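Local coordinates for DUF871 domain-containing protein (Enterococcus faecalis, PDB 2P0O) that has no established function but is probably a 6-phospho-N-acetylmuramidase that cleaves phosphorylated muramic acid disaccharides in cell-wall recycling, at residues A[291-297]-A[307-311]; A[65-71]-A[93-99]; A[241-247]-A[354-360]; A[151-157]-A[194-199]. All coordinates share one frame; numbering follows the deposited sequence.

Interaction 1: A[291-297]-A[307-311]; sequences TIESEQT and IDNEK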
# COMPACT_ATOMS: atom_id res chain seq x y z
N THR A 291 19.60 -34.13 -14.15
CA THR A 291 20.21 -33.35 -15.23
C THR A 291 19.21 -32.35 -15.83
O THR A 291 18.09 -32.73 -16.18
CB THR A 291 20.71 -34.27 -16.36
OG1 THR A 291 21.56 -35.28 -15.81
CG2 THR A 291 21.51 -33.49 -17.40
N ILE A 292 19.61 -31.08 -15.93
CA ILE A 292 18.82 -30.07 -16.65
C ILE A 292 19.36 -30.00 -18.08
O ILE A 292 20.45 -29.50 -18.32
CB ILE A 292 18.88 -28.66 -15.98
CG1 ILE A 292 18.55 -28.72 -14.47
CG2 ILE A 292 17.99 -27.62 -16.74
CD1 ILE A 292 17.14 -29.30 -14.16
N GLU A 293 18.59 -30.53 -19.02
CA GLU A 293 18.99 -30.50 -20.42
C GLU A 293 18.77 -29.12 -21.01
O GLU A 293 17.92 -28.36 -20.55
CB GLU A 293 18.17 -31.52 -21.20
CG GLU A 293 17.98 -32.85 -20.46
CD GLU A 293 19.08 -33.87 -20.74
OE1 GLU A 293 20.28 -33.53 -20.61
OE2 GLU A 293 18.75 -35.03 -21.08
N SER A 294 19.54 -28.80 -22.04
CA SER A 294 19.28 -27.63 -22.87
C SER A 294 17.84 -27.65 -23.44
O SER A 294 17.43 -28.64 -24.05
CB SER A 294 20.27 -27.63 -24.03
OG SER A 294 20.22 -26.41 -24.73
N GLU A 295 17.08 -26.57 -23.25
CA GLU A 295 15.70 -26.54 -23.77
C GLU A 295 15.51 -25.33 -24.70
O GLU A 295 15.97 -25.38 -25.85
CB GLU A 295 14.68 -26.61 -22.63
CG GLU A 295 13.27 -26.90 -23.05
CD GLU A 295 12.28 -26.89 -21.89
OE1 GLU A 295 12.19 -25.86 -21.18
OE2 GLU A 295 11.56 -27.91 -21.71
N GLN A 296 14.87 -24.26 -24.23
CA GLN A 296 14.90 -22.97 -24.91
C GLN A 296 15.84 -22.05 -24.16
O GLN A 296 15.77 -21.95 -22.93
CB GLN A 296 13.51 -22.34 -24.91
CG GLN A 296 12.61 -22.88 -25.99
CD GLN A 296 11.18 -22.38 -25.90
OE1 GLN A 296 10.91 -21.30 -25.36
NE2 GLN A 296 10.25 -23.16 -26.42
N THR A 297 16.71 -21.36 -24.89
CA THR A 297 17.64 -20.42 -24.29
C THR A 297 17.51 -19.09 -25.02
O THR A 297 18.37 -18.72 -25.81
CB THR A 297 19.10 -20.94 -24.36
OG1 THR A 297 19.50 -21.05 -25.72
CG2 THR A 297 19.20 -22.31 -23.71
N ILE A 307 16.43 -21.35 -15.58
CA ILE A 307 17.15 -22.39 -14.87
C ILE A 307 18.43 -22.70 -15.64
O ILE A 307 18.40 -22.86 -16.88
CB ILE A 307 16.26 -23.68 -14.61
CG1 ILE A 307 16.96 -24.66 -13.68
CG2 ILE A 307 15.84 -24.39 -15.93
CD1 ILE A 307 16.03 -25.71 -13.10
N ASP A 308 19.55 -22.75 -14.93
CA ASP A 308 20.83 -23.06 -15.56
C ASP A 308 20.85 -24.51 -16.05
O ASP A 308 20.50 -25.42 -15.29
CB ASP A 308 21.98 -22.80 -14.61
CG ASP A 308 22.32 -21.32 -14.46
OD1 ASP A 308 21.62 -20.45 -15.06
OD2 ASP A 308 23.32 -21.02 -13.76
N ASN A 309 21.22 -24.74 -17.31
CA ASN A 309 21.23 -26.12 -17.80
C ASN A 309 22.59 -26.80 -17.58
O ASN A 309 23.47 -26.20 -16.93
CB ASN A 309 20.72 -26.24 -19.26
CG ASN A 309 21.55 -25.45 -20.27
OD1 ASN A 309 22.78 -25.59 -20.34
ND2 ASN A 309 20.88 -24.61 -21.07
N GLU A 310 22.76 -28.01 -18.10
CA GLU A 310 23.97 -28.81 -17.88
C GLU A 310 25.24 -28.15 -18.46
O GLU A 310 26.37 -28.46 -18.02
CB GLU A 310 23.80 -30.25 -18.41
CG GLU A 310 23.77 -30.37 -19.93
CD GLU A 310 23.34 -31.76 -20.43
OE1 GLU A 310 23.97 -32.79 -20.06
OE2 GLU A 310 22.37 -31.82 -21.22
N LYS A 311 25.06 -27.24 -19.42
CA LYS A 311 26.21 -26.54 -20.02
C LYS A 311 26.86 -25.58 -19.04
O LYS A 311 27.99 -25.17 -19.27
CB LYS A 311 25.85 -25.77 -21.30
CG LYS A 311 25.49 -26.67 -22.47
CD LYS A 311 25.02 -25.89 -23.66
CE LYS A 311 24.62 -26.85 -24.77
NZ LYS A 311 24.20 -26.12 -25.98
O HOH W 1 22.05 -24.69 -25.37
O HOH W 2 21.72 -30.21 -22.98
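An Asx turn at N309 follows directly on strand 304-308 and sets the next residue, E310, against I292 of the loop 291-297. The turn itself is made by N309 OD1, which accepts K311 N at 3.0 Å in the carbonyl plane. N309 CG stands between its own backbone N and carbonyl carbon (chi1 61°), a position that folds the amide back over the residues that follow. In the backbone link to the loop, E310 N donates to I292 O (2.8 Å), with a bent N-H...O angle of 135°. Beneath it, the I292 side chain points into the contact and covers the end of the strand. Its CG2 rests on D308 O at 3.6 Å, and its CD1 meets CD1 of I307 at 3.9 Å, the two side chains crossing at about a right angle. Outside this apolar patch the chemistry becomes electrostatic. E310 OE2 and E293 OE1 approach to 2.8 Å with their carboxylate planes 38° apart, an unfavourable pairing of like charges; a shared proton would relieve it, but the coordinates do not reveal one. One water partly compensates, donating to E310 OE2 and accepting from S294 N; a second joins S294 OG to K311 NZ. N333 of strand 332-337 accepts from N309 ND2 through OD1 and donates to E293 O through ND2; E330 O is a second partner of N309 ND2. The result is a loop pinned across the end of a strand in the outer antiparallel sheet of the C-terminal domain, with an Asx turn leading into a short 3-10 segment.

Interaction 2: A[65-71]-A[93-99]; sequences KIMVDIS and VTGLRMD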
# COMPACT_ATOMS: atom_id res chain seq x y z
N LYS A 65 -8.73 2.64 13.49
CA LYS A 65 -8.76 4.07 13.66
C LYS A 65 -9.56 4.70 12.53
O LYS A 65 -9.76 4.07 11.48
CB LYS A 65 -7.33 4.58 13.72
CG LYS A 65 -6.60 4.01 14.94
CD LYS A 65 -5.21 4.59 15.10
CE LYS A 65 -5.26 5.95 15.76
NZ LYS A 65 -3.93 6.61 15.69
N ILE A 66 -10.04 5.92 12.76
CA ILE A 66 -10.72 6.71 11.74
C ILE A 66 -10.23 8.15 11.75
O ILE A 66 -10.42 8.88 12.73
CB ILE A 66 -12.26 6.75 11.91
CG1 ILE A 66 -12.88 5.35 11.92
CG2 ILE A 66 -12.86 7.56 10.78
CD1 ILE A 66 -14.42 5.37 12.17
N MSE A 67 -9.59 8.54 10.67
CA MSE A 67 -9.21 9.92 10.47
C MSE A 67 -10.31 10.50 9.59
O MSE A 67 -10.60 9.95 8.50
CB MSE A 67 -7.82 9.96 9.83
CG MSE A 67 -7.38 11.31 9.20
SE MSE A 67 -7.36 12.73 10.56
CE MSE A 67 -5.96 12.12 11.78
N VAL A 68 -10.94 11.58 10.03
CA VAL A 68 -11.96 12.23 9.23
C VAL A 68 -11.47 13.57 8.67
O VAL A 68 -11.14 14.51 9.42
CB VAL A 68 -13.29 12.48 10.02
CG1 VAL A 68 -14.30 13.24 9.16
CG2 VAL A 68 -13.91 11.16 10.55
N ASP A 69 -11.43 13.67 7.35
CA ASP A 69 -11.09 14.91 6.69
C ASP A 69 -12.40 15.64 6.41
O ASP A 69 -13.26 15.15 5.68
CB ASP A 69 -10.27 14.63 5.43
CG ASP A 69 -9.90 15.90 4.68
OD1 ASP A 69 -10.78 16.53 4.06
OD2 ASP A 69 -8.71 16.26 4.67
N ILE A 70 -12.55 16.81 7.01
CA ILE A 70 -13.82 17.53 6.99
C ILE A 70 -13.56 19.02 7.16
O ILE A 70 -12.66 19.43 7.91
CB ILE A 70 -14.77 16.98 8.11
CG1 ILE A 70 -16.18 17.56 8.01
CG2 ILE A 70 -14.17 17.18 9.50
CD1 ILE A 70 -17.16 16.85 8.96
N SER A 71 -14.34 19.85 6.47
CA SER A 71 -14.23 21.29 6.62
C SER A 71 -14.85 21.71 7.95
O SER A 71 -15.70 20.99 8.50
CB SER A 71 -14.90 22.02 5.46
OG SER A 71 -16.31 22.04 5.63
N VAL A 93 -14.43 7.98 16.25
CA VAL A 93 -13.50 8.80 15.48
C VAL A 93 -12.22 9.05 16.30
O VAL A 93 -12.29 9.42 17.46
CB VAL A 93 -14.16 10.10 15.03
CG1 VAL A 93 -13.16 11.04 14.35
CG2 VAL A 93 -15.32 9.78 14.10
N THR A 94 -11.06 8.83 15.68
CA THR A 94 -9.80 8.96 16.39
C THR A 94 -8.97 10.16 15.92
O THR A 94 -7.92 10.46 16.51
CB THR A 94 -8.94 7.70 16.24
OG1 THR A 94 -8.87 7.34 14.86
CG2 THR A 94 -9.51 6.54 17.07
N GLY A 95 -9.43 10.83 14.87
CA GLY A 95 -8.65 11.87 14.25
C GLY A 95 -9.47 12.81 13.41
O GLY A 95 -10.46 12.41 12.78
N LEU A 96 -9.08 14.08 13.42
CA LEU A 96 -9.66 15.06 12.52
C LEU A 96 -8.60 15.79 11.70
O LEU A 96 -7.56 16.20 12.22
CB LEU A 96 -10.58 16.05 13.25
CG LEU A 96 -11.85 15.41 13.83
CD1 LEU A 96 -12.44 16.30 14.94
CD2 LEU A 96 -12.87 15.07 12.73
N ARG A 97 -8.86 15.89 10.41
CA ARG A 97 -8.07 16.70 9.49
C ARG A 97 -8.95 17.86 9.05
O ARG A 97 -9.86 17.70 8.22
CB ARG A 97 -7.59 15.87 8.32
CG ARG A 97 -6.65 16.61 7.33
CD ARG A 97 -5.82 15.55 6.59
NE ARG A 97 -4.88 16.10 5.61
CZ ARG A 97 -5.10 16.14 4.30
NH1 ARG A 97 -6.23 15.68 3.79
NH2 ARG A 97 -4.17 16.63 3.49
N MSE A 98 -8.69 19.03 9.64
CA MSE A 98 -9.46 20.22 9.36
C MSE A 98 -8.72 21.08 8.35
O MSE A 98 -7.49 21.16 8.34
CB MSE A 98 -9.70 21.03 10.63
CG MSE A 98 -10.21 20.23 11.80
SE MSE A 98 -11.96 19.38 11.55
CE MSE A 98 -13.11 20.91 11.19
N ASP A 99 -9.46 21.72 7.48
CA ASP A 99 -8.82 22.37 6.36
C ASP A 99 -9.42 23.74 6.32
O ASP A 99 -8.71 24.73 6.16
CB ASP A 99 -9.05 21.57 5.07
CG ASP A 99 -9.17 20.05 5.33
OD1 ASP A 99 -10.27 19.62 5.79
OD2 ASP A 99 -8.17 19.31 5.13
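R97 N donates to V68 O at 2.8 Å in an almost straight bond (177°), joining two neighbouring strands. Strands 65-70 and 95-98 are the parallel third and fourth strands of a TIM barrel, and the ladder continues with V68 N to G95 O and I70 N to R97 O. At the start of the ladder a side chain stands in for backbone: T94 OG1 accepts I66 N at 2.8 Å, while T94 N donates to I66 O. The two faces of the pair differ sharply. V68, I70, L96 and M98 face outward, where V68 packs on helix 48-62; I70 CG2 lies beside the selenium of selenomethionine M98 at 3.7 Å, the two side chains pointing the same way. M67, D69 and R97 face the barrel interior. Selenomethionine M67 bends at chi2 and chi3, which brings its CE methyl to 3.7 Å from CA of G95, a residue with no side chain in the way. R97 runs extended from CG to NE (chi1 -176°) and carries its NH1 to D69 OD2 at 2.7 Å, a salt bridge whose hydrogen bond is weak because it is strongly bent, with the two planes 50° apart. L118 O and N146 OD1 accept from its NE and NH2, and D69 OD1 has a weak hydrogen bond to S37 OG. D99 OD2 comes to 3.1 Å from D69 OD2 and lies over one face of the R97 guanidinium. A buried arginine secured on three nitrogens therefore probably offsets the mutual repulsion of two carboxylates near the C-terminal end of the barrel strands, where TIM-barrel enzymes place their active sites.

Interaction 3: A[241-247]-A[354-360]; sequences NQFLLEV and QFTLVTE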
# COMPACT_ATOMS: atom_id res chain seq x y z
N ASN A 241 5.21 -13.50 5.19
CA ASN A 241 6.39 -12.72 4.82
C ASN A 241 6.88 -13.02 3.40
O ASN A 241 8.00 -12.68 3.04
CB ASN A 241 7.54 -12.93 5.84
CG ASN A 241 8.57 -11.80 5.80
OD1 ASN A 241 8.30 -10.71 5.31
ND2 ASN A 241 9.76 -12.06 6.35
N GLN A 242 6.06 -13.67 2.59
CA GLN A 242 6.46 -14.02 1.24
C GLN A 242 5.76 -13.14 0.24
O GLN A 242 4.57 -12.82 0.43
CB GLN A 242 6.09 -15.46 0.90
CG GLN A 242 6.81 -16.56 1.66
CD GLN A 242 6.08 -17.92 1.57
OE1 GLN A 242 5.24 -18.15 0.69
NE2 GLN A 242 6.40 -18.81 2.47
N PHE A 243 6.48 -12.78 -0.82
CA PHE A 243 5.95 -12.06 -1.95
C PHE A 243 5.38 -13.06 -2.96
O PHE A 243 6.07 -13.95 -3.43
CB PHE A 243 7.05 -11.22 -2.65
CG PHE A 243 7.58 -10.11 -1.82
CD1 PHE A 243 6.86 -8.89 -1.69
CD2 PHE A 243 8.79 -10.25 -1.14
CE1 PHE A 243 7.34 -7.85 -0.89
CE2 PHE A 243 9.30 -9.22 -0.35
CZ PHE A 243 8.57 -8.01 -0.21
N LEU A 244 4.11 -12.87 -3.31
CA LEU A 244 3.41 -13.80 -4.14
C LEU A 244 3.28 -13.20 -5.53
O LEU A 244 2.71 -12.12 -5.68
CB LEU A 244 2.03 -14.09 -3.54
CG LEU A 244 1.10 -15.10 -4.20
CD1 LEU A 244 1.71 -16.51 -4.12
CD2 LEU A 244 -0.31 -15.09 -3.60
N LEU A 245 3.78 -13.91 -6.54
CA LEU A 245 3.77 -13.40 -7.92
C LEU A 245 3.31 -14.48 -8.88
O LEU A 245 3.51 -15.66 -8.63
CB LEU A 245 5.18 -12.91 -8.35
CG LEU A 245 6.01 -11.96 -7.50
CD1 LEU A 245 6.75 -12.77 -6.42
CD2 LEU A 245 7.05 -11.16 -8.33
N GLU A 246 2.70 -14.05 -9.99
CA GLU A 246 2.24 -14.96 -11.06
C GLU A 246 3.19 -15.00 -12.25
O GLU A 246 3.89 -14.03 -12.54
CB GLU A 246 0.84 -14.57 -11.54
CG GLU A 246 -0.27 -15.15 -10.70
CD GLU A 246 -1.68 -14.68 -11.12
OE1 GLU A 246 -1.84 -13.95 -12.14
OE2 GLU A 246 -2.65 -15.08 -10.42
N VAL A 247 3.22 -16.14 -12.94
CA VAL A 247 4.05 -16.30 -14.11
C VAL A 247 3.17 -16.70 -15.26
O VAL A 247 2.08 -17.26 -15.04
CB VAL A 247 5.19 -17.38 -13.91
CG1 VAL A 247 6.17 -16.93 -12.88
CG2 VAL A 247 4.62 -18.83 -13.60
N GLN A 354 11.85 -14.02 0.75
CA GLN A 354 11.17 -15.12 0.07
C GLN A 354 10.11 -14.68 -0.89
O GLN A 354 9.43 -13.69 -0.68
CB GLN A 354 10.53 -16.09 1.03
CG GLN A 354 11.43 -16.57 2.09
CD GLN A 354 10.67 -17.47 3.02
OE1 GLN A 354 10.68 -18.70 2.85
NE2 GLN A 354 9.95 -16.88 3.96
N PHE A 355 9.95 -15.48 -1.95
CA PHE A 355 8.95 -15.21 -2.96
C PHE A 355 8.44 -16.50 -3.55
O PHE A 355 9.22 -17.44 -3.74
CB PHE A 355 9.52 -14.31 -4.04
CG PHE A 355 10.73 -14.88 -4.76
CD1 PHE A 355 12.01 -14.74 -4.24
CD2 PHE A 355 10.58 -15.48 -6.02
CE1 PHE A 355 13.15 -15.21 -4.95
CE2 PHE A 355 11.71 -15.97 -6.72
CZ PHE A 355 12.98 -15.83 -6.20
N THR A 356 7.14 -16.54 -3.84
CA THR A 356 6.43 -17.72 -4.27
C THR A 356 5.84 -17.46 -5.67
O THR A 356 5.12 -16.49 -5.90
CB THR A 356 5.33 -18.03 -3.25
OG1 THR A 356 5.94 -18.22 -1.95
CG2 THR A 356 4.52 -19.25 -3.66
N LEU A 357 6.17 -18.34 -6.61
CA LEU A 357 5.73 -18.19 -7.99
C LEU A 357 4.56 -19.12 -8.18
O LEU A 357 4.65 -20.31 -7.82
CB LEU A 357 6.87 -18.57 -8.95
CG LEU A 357 8.15 -17.75 -8.78
CD1 LEU A 357 9.20 -18.09 -9.88
CD2 LEU A 357 7.84 -16.20 -8.74
N VAL A 358 3.46 -18.57 -8.70
CA VAL A 358 2.28 -19.37 -8.97
C VAL A 358 1.82 -19.09 -10.40
O VAL A 358 2.16 -18.05 -11.00
CB VAL A 358 1.12 -19.15 -7.94
CG1 VAL A 358 1.51 -19.59 -6.53
CG2 VAL A 358 0.63 -17.68 -7.96
N THR A 359 1.06 -20.01 -10.95
CA THR A 359 0.70 -19.84 -12.35
C THR A 359 -0.44 -18.81 -12.50
O THR A 359 -1.23 -18.57 -11.56
CB THR A 359 0.44 -21.20 -13.03
OG1 THR A 359 0.90 -21.14 -14.39
CG2 THR A 359 -1.04 -21.56 -12.99
N GLU A 360 -0.46 -18.16 -13.65
CA GLU A 360 -1.34 -17.01 -13.88
C GLU A 360 -2.81 -17.33 -13.57
O GLU A 360 -3.32 -18.38 -13.97
CB GLU A 360 -1.17 -16.46 -15.31
CG GLU A 360 -1.98 -15.18 -15.58
CD GLU A 360 -1.88 -14.61 -17.01
OE1 GLU A 360 -1.49 -15.36 -17.95
OE2 GLU A 360 -2.20 -13.40 -17.17
O HOH W 3 10.71 -12.75 2.78
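The ring of F243 is met at its edge by Q354 O, 3.5 Å from CD2 and near the ring plane, while Y237 stacks on the ring. F355, on the same face of the sheet, has L357 CD2 in plane at its own edge and meets the H262 ring at a shallow angle. These aromatics belong to a three-stranded mixed sheet of the C-terminal domain, consistent with a cyclophilin-like fold, in which 242-247 runs parallel to the central strand 354-359 and strand 260-263 lies antiparallel on its other side. The ladder is well formed in its middle: T356 N donates to F243 O at 2.8 Å, L245 N to T356 O at 3.0 Å, and V358 N and V247 N carry it on. Beside the rings, L245 CD1 reaches F355 CB at 4.0 Å. On the reverse face L244 CD1 touches V358 CG1 at 3.9 Å, the side chains crossing at about a right angle; I363 of helix 363-370 touches both. E246 lies further along this face with its carboxylate beside the backbone of E360, and its charge is answered by R229. Where the strands begin, a water bridges N241 O to Q354 N. Extended beyond CG, Q242 brings its amide oxygen to a buried hydroxyl: T356 OG1 donates to Q242 OE1 at 2.7 Å, approaching from above the carbonyl plane, 51° out of it, and T261 OG1 is a second partner of the same hydroxyl.

Interaction 4: A[151-157]-A[194-199]; sequences PETGIGT and TLEKHR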
# COMPACT_ATOMS: atom_id res chain seq x y z
N PRO A 151 -5.02 12.06 -13.84
CA PRO A 151 -3.73 11.54 -14.32
C PRO A 151 -2.73 12.67 -14.55
O PRO A 151 -3.13 13.76 -15.03
CB PRO A 151 -4.13 10.90 -15.67
CG PRO A 151 -5.48 10.30 -15.32
CD PRO A 151 -6.13 11.50 -14.61
N GLU A 152 -1.46 12.42 -14.22
CA GLU A 152 -0.36 13.35 -14.52
C GLU A 152 -0.19 14.45 -13.50
O GLU A 152 0.66 15.31 -13.67
CB GLU A 152 -0.47 13.93 -15.93
CG GLU A 152 -0.47 12.86 -17.03
CD GLU A 152 -1.06 13.34 -18.32
OE1 GLU A 152 -1.71 14.42 -18.36
OE2 GLU A 152 -0.86 12.63 -19.34
N THR A 153 -0.93 14.40 -12.39
CA THR A 153 -0.88 15.48 -11.41
C THR A 153 -0.30 15.03 -10.03
O THR A 153 -0.12 15.86 -9.12
CB THR A 153 -2.28 16.14 -11.23
OG1 THR A 153 -3.17 15.18 -10.63
CG2 THR A 153 -2.85 16.63 -12.55
N GLY A 154 0.01 13.74 -9.88
CA GLY A 154 0.63 13.23 -8.66
C GLY A 154 2.05 13.77 -8.50
O GLY A 154 2.70 14.23 -9.47
N ILE A 155 2.53 13.71 -7.25
CA ILE A 155 3.80 14.28 -6.89
C ILE A 155 4.92 13.34 -7.29
O ILE A 155 4.68 12.16 -7.56
CB ILE A 155 3.85 14.60 -5.38
CG1 ILE A 155 3.96 13.32 -4.55
CG2 ILE A 155 2.59 15.39 -4.95
CD1 ILE A 155 3.91 13.60 -3.00
N GLY A 156 6.13 13.90 -7.36
CA GLY A 156 7.33 13.16 -7.74
C GLY A 156 8.08 12.65 -6.53
O GLY A 156 7.90 13.16 -5.41
N THR A 157 8.93 11.65 -6.75
CA THR A 157 9.62 10.97 -5.63
C THR A 157 10.53 11.91 -4.83
O THR A 157 10.57 11.85 -3.59
CB THR A 157 10.40 9.74 -6.16
OG1 THR A 157 9.46 8.76 -6.61
CG2 THR A 157 11.30 9.12 -5.06
N THR A 194 -1.01 9.04 -4.40
CA THR A 194 -0.21 10.20 -4.07
C THR A 194 0.91 10.42 -5.10
O THR A 194 1.08 11.53 -5.58
CB THR A 194 0.40 10.05 -2.65
OG1 THR A 194 -0.66 10.07 -1.69
CG2 THR A 194 1.37 11.16 -2.33
N LEU A 195 1.70 9.39 -5.39
CA LEU A 195 2.85 9.53 -6.27
C LEU A 195 2.41 9.14 -7.66
O LEU A 195 1.77 8.10 -7.84
CB LEU A 195 4.00 8.62 -5.84
CG LEU A 195 4.75 9.08 -4.56
CD1 LEU A 195 5.19 7.89 -3.75
CD2 LEU A 195 5.95 9.94 -4.86
N GLU A 196 2.73 9.98 -8.63
CA GLU A 196 2.31 9.71 -10.01
C GLU A 196 2.88 8.38 -10.53
O GLU A 196 2.26 7.76 -11.38
CB GLU A 196 2.69 10.84 -10.95
CG GLU A 196 1.92 10.83 -12.33
CD GLU A 196 0.40 10.74 -12.18
OE1 GLU A 196 -0.17 11.21 -11.14
OE2 GLU A 196 -0.24 10.16 -13.08
N LYS A 197 4.08 7.99 -10.10
CA LYS A 197 4.66 6.73 -10.57
C LYS A 197 3.80 5.51 -10.17
O LYS A 197 3.99 4.42 -10.68
CB LYS A 197 6.10 6.56 -10.07
CG LYS A 197 6.17 6.37 -8.55
CD LYS A 197 7.62 6.02 -8.10
CE LYS A 197 7.66 5.98 -6.57
NZ LYS A 197 9.00 5.72 -6.04
N HIS A 198 2.86 5.69 -9.25
CA HIS A 198 2.00 4.60 -8.87
C HIS A 198 0.73 4.49 -9.69
O HIS A 198 -0.07 3.58 -9.48
CB HIS A 198 1.68 4.67 -7.39
CG HIS A 198 2.85 4.34 -6.52
ND1 HIS A 198 2.96 4.76 -5.22
CD2 HIS A 198 3.98 3.64 -6.79
CE1 HIS A 198 4.10 4.32 -4.70
NE2 HIS A 198 4.74 3.64 -5.64
N ARG A 199 0.55 5.41 -10.64
CA ARG A 199 -0.65 5.48 -11.44
C ARG A 199 -0.80 4.18 -12.23
O ARG A 199 0.07 3.82 -13.02
CB ARG A 199 -0.60 6.70 -12.39
CG ARG A 199 -1.77 6.80 -13.42
CD ARG A 199 -2.96 7.57 -12.86
NE ARG A 199 -2.59 8.83 -12.21
CZ ARG A 199 -3.34 9.46 -11.31
NH1 ARG A 199 -4.52 8.97 -10.95
NH2 ARG A 199 -2.91 10.62 -10.82
O HOH W 4 5.93 9.77 -8.73
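The carboxylate of E196 receives four N-H groups, two on each oxygen. From across the contact, E152 N donates to OE2 at 2.8 Å, descending on it from above the carboxylate plane, and G154 N donates to OE1 at 2.8 Å from the anti side, tilted out of the carboxylate plane. In a salt bridge R199 grips the acid side-on, NE donating to OE2 and NH2 to OE1, both on the syn side and with the oxygens close to the guanidinium plane. E152 N and R199 NE reach OE2 from opposite faces. E196 CG lies opposite the backbone N (chi1 -163°) and the chain bends at chi2, a course that turns the carboxylate toward the loop 151-157. So many donors would be expected to keep the acid ionised. P151 CA covers one face of the guanidinium, 3.6 Å from NE; Y148 O accepts from NH2 of R199 and A190 O from NH1. This bidentate salt bridge, with its backbone donors, ties together the loops that follow the sixth and seventh strands of the TIM barrel. Next to it the backbones form a single bridge, I155 N to T194 O and E196 N to I155 O, both 3.1 Å. A water extends it, donating to I155 O and accepting from K197 N. Further out, I155 and T194 lie side by side, CD1 against CG2 at 3.6 Å, and L195 CD2 meets I155 CG1 at 3.9 Å with F160 of helix 157-169 touching I155 and L195. At the first turn of that helix, the extended K197 side chain crosses T157 and donates from NZ to OG1 at 3.1 Å.

From the N terminus, interaction 2 comes first, closing the helical crossover between the third and fourth barrel strands. Interaction 4 follows in series and closes a loop of 36 residues spanning helix 157-169 and the seventh strand; it too belongs to the barrel, its nearest atoms about 9 Å from those of interaction 2. The chain then leaves the barrel through helix 228-240 for the C-terminal domain, where interaction 3 spans 106 residues and brings that domain's first strand beside its last. Interaction 1 is nested inside that long loop, at the far end of the molecule, its centre about 59 Å from that of interaction 2. None of the four cross.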